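Local coordinates for protein N-acetylglucosamine-specific lectin (Saxidomus purpuratus, PDB 6A7T) that recognises carbohydrates such as N-acetylglucosamine as a C-type lectin, binding its sugar without the need for calcium, at residues 54-59 against 151-156. Residues are numbered along the deposited sequence; the frame is centred on the assembly and turned at random.
With CA (calcium ion), chain D.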
loop_
_atom_site.group_PDB
_atom_site.type_symbol
_atom_site.label_atom_id
_atom_site.label_comp_id
_atom_site.label_asym_id
_atom_site.label_seq_id
_atom_site.Cartn_x
_atom_site.Cartn_y
_atom_site.Cartn_z
ATOM N N ALA B 54 -5.275 22.496 -5.557
ATOM C CA ALA B 54 -6.490 22.920 -6.321
ATOM C C ALA B 54 -6.312 22.794 -7.830
ATOM O O ALA B 54 -7.258 22.451 -8.526
ATOM C CB ALA B 54 -6.857 24.338 -5.950
ATOM N N PHE B 55 -5.142 23.183 -8.367
ATOM C CA PHE B 55 -4.871 23.076 -9.767
ATOM C C PHE B 55 -5.058 21.622 -10.230
ATOM O O PHE B 55 -5.701 21.377 -11.255
ATOM C CB PHE B 55 -3.467 23.581 -10.117
ATOM C CG PHE B 55 -3.063 23.344 -11.545
ATOM C CD1 PHE B 55 -3.648 24.048 -12.609
ATOM C CD2 PHE B 55 -2.142 22.348 -11.865
ATOM C CE1 PHE B 55 -3.287 23.782 -13.916
ATOM C CE2 PHE B 55 -1.793 22.076 -13.169
ATOM C CZ PHE B 55 -2.364 22.796 -14.201
ATOM N N CYS B 56 -4.465 20.669 -9.508
ATOM C CA CYS B 56 -4.544 19.296 -9.988
ATOM C C CYS B 56 -6.022 18.843 -9.961
ATOM O O CYS B 56 -6.502 18.132 -10.870
ATOM C CB CYS B 56 -3.674 18.397 -9.137
ATOM S SG CYS B 56 -1.908 18.675 -9.437
ATOM N N GLU B 57 -6.737 19.279 -8.938
ATOM C CA GLU B 57 -8.216 18.966 -8.856
ATOM C C GLU B 57 -8.984 19.531 -10.066
ATOM O O GLU B 57 -9.875 18.856 -10.610
ATOM C CB GLU B 57 -8.778 19.463 -7.537
ATOM C CG GLU B 57 -8.299 18.673 -6.326
ATOM C CD GLU B 57 -8.475 19.371 -4.981
ATOM O OE1 GLU B 57 -8.882 20.556 -4.971
ATOM O OE2 GLU B 57 -8.148 18.775 -3.939
ATOM N N SER B 58 -8.575 20.710 -10.560
ATOM C CA SER B 58 -9.172 21.373 -11.732
ATOM C C SER B 58 -8.998 20.555 -13.019
ATOM O O SER B 58 -9.756 20.747 -13.997
ATOM C CB SER B 58 -8.613 22.782 -11.880
ATOM O OG SER B 58 -7.441 22.779 -12.666
ATOM N N LYS B 59 -8.030 19.616 -13.041
ATOM C CA LYS B 59 -7.750 18.745 -14.190
ATOM C C LYS B 59 -8.267 17.312 -13.935
ATOM O O LYS B 59 -7.877 16.364 -14.630
ATOM C CB LYS B 59 -6.245 18.737 -14.453
ATOM C CG LYS B 59 -5.630 20.108 -14.651
ATOM C CD LYS B 59 -6.176 20.838 -15.857
ATOM C CE LYS B 59 -5.290 21.994 -16.259
ATOM N NZ LYS B 59 -4.868 21.882 -17.671
ATOM N N CYS B 151 4.499 21.928 -9.983
ATOM C CA CYS B 151 3.937 20.761 -9.282
ATOM C C CYS B 151 3.800 19.578 -10.231
ATOM O O CYS B 151 3.995 19.710 -11.466
ATOM C CB CYS B 151 2.602 21.176 -8.678
ATOM S SG CYS B 151 1.258 21.473 -9.854
ATOM N N ILE B 152 3.507 18.394 -9.660
ATOM C CA ILE B 152 3.234 17.185 -10.447
ATOM C C ILE B 152 1.815 16.683 -10.143
ATOM O O ILE B 152 1.500 16.367 -9.016
ATOM C CB ILE B 152 4.266 16.101 -10.126
ATOM C CG1 ILE B 152 5.681 16.641 -10.218
ATOM C CG2 ILE B 152 4.018 14.907 -11.037
ATOM C CD1 ILE B 152 6.757 15.754 -9.714
ATOM N N CYS B 153 0.975 16.667 -11.166
ATOM C CA CYS B 153 -0.337 16.063 -11.059
ATOM C C CYS B 153 -0.316 14.635 -11.620
ATOM O O CYS B 153 0.483 14.273 -12.456
ATOM C CB CYS B 153 -1.417 16.824 -11.823
ATOM S SG CYS B 153 -1.534 18.587 -11.406
ATOM N N GLU B 154 -1.228 13.827 -11.094
ATOM C CA GLU B 154 -1.343 12.380 -11.413
ATOM C C GLU B 154 -2.825 12.034 -11.598
ATOM O O GLU B 154 -3.628 12.392 -10.794
ATOM C CB GLU B 154 -0.759 11.522 -10.293
ATOM C CG GLU B 154 -0.746 10.030 -10.637
ATOM C CD GLU B 154 -0.205 9.092 -9.566
ATOM O OE1 GLU B 154 -0.022 9.567 -8.395
ATOM O OE2 GLU B 154 -0.004 7.888 -9.872
ATOM N N ILE B 155 -3.115 11.329 -12.701
ATOM C CA ILE B 155 -4.375 10.597 -12.907
ATOM C C ILE B 155 -4.027 9.108 -12.856
ATOM O O ILE B 155 -3.188 8.692 -13.662
ATOM C CB ILE B 155 -4.977 10.959 -14.268
ATOM C CG1 ILE B 155 -5.413 12.423 -14.342
ATOM C CG2 ILE B 155 -6.126 10.040 -14.608
ATOM C CD1 ILE B 155 -5.670 12.903 -15.768
ATOM N N ASP B 156 -4.632 8.351 -11.920
ATOM C CA ASP B 156 -4.250 6.937 -11.777
ATOM C C ASP B 156 -5.430 6.000 -12.073
ATOM O O ASP B 156 -5.213 4.801 -12.077
ATOM C CB ASP B 156 -3.583 6.631 -10.428
ATOM C CG ASP B 156 -4.470 6.734 -9.216
ATOM O OD1 ASP B 156 -5.677 6.910 -9.403
ATOM O OD2 ASP B 156 -3.936 6.686 -8.074
HETATM CA CA CA D . 1.077 7.063 -7.853
HETATM O O HOH W 1 -1.375 6.964 -7.241
HETATM O O HOH W 2 0.864 5.003 -9.060
#
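The disulfide that ties the first helix of a C-type lectin domain to its last strand is here C56–C153, with SG bonded to SG at 2.0 Å and a left-handed S–S torsion of -81°. The axes of 54-58 and 151-155 approach to 8.6 Å, inclined by 35°. Both half-cystines set SG anti to their own carbonyl carbon, which lets each sulfur reach across the interface. F55 lies alongside: CD2 of its ring comes 3.8 Å from C153 SG and 4.0 Å from C151 SG, an oblique pair of sulfur–aromatic contacts. K59 CG covers one face of this ring near its rim, and R47 adds a cation-pi contact. In the C-type lectin fold strand 149-155 runs antiparallel between strands 38-47 and 62-63, and its residues alternate: C151 and C153 turn to the helix, I152 and E154 the other way. E154, extended beyond CG, grips the calcium ion with both carboxylate oxygens, OE1 at 2.8 Å and OE2 at 2.4 Å, in a site completed by T65, E67, E71 and two waters. D156 OD2 accepts a hydrogen bond from one of those waters, a second-shell link to the metal.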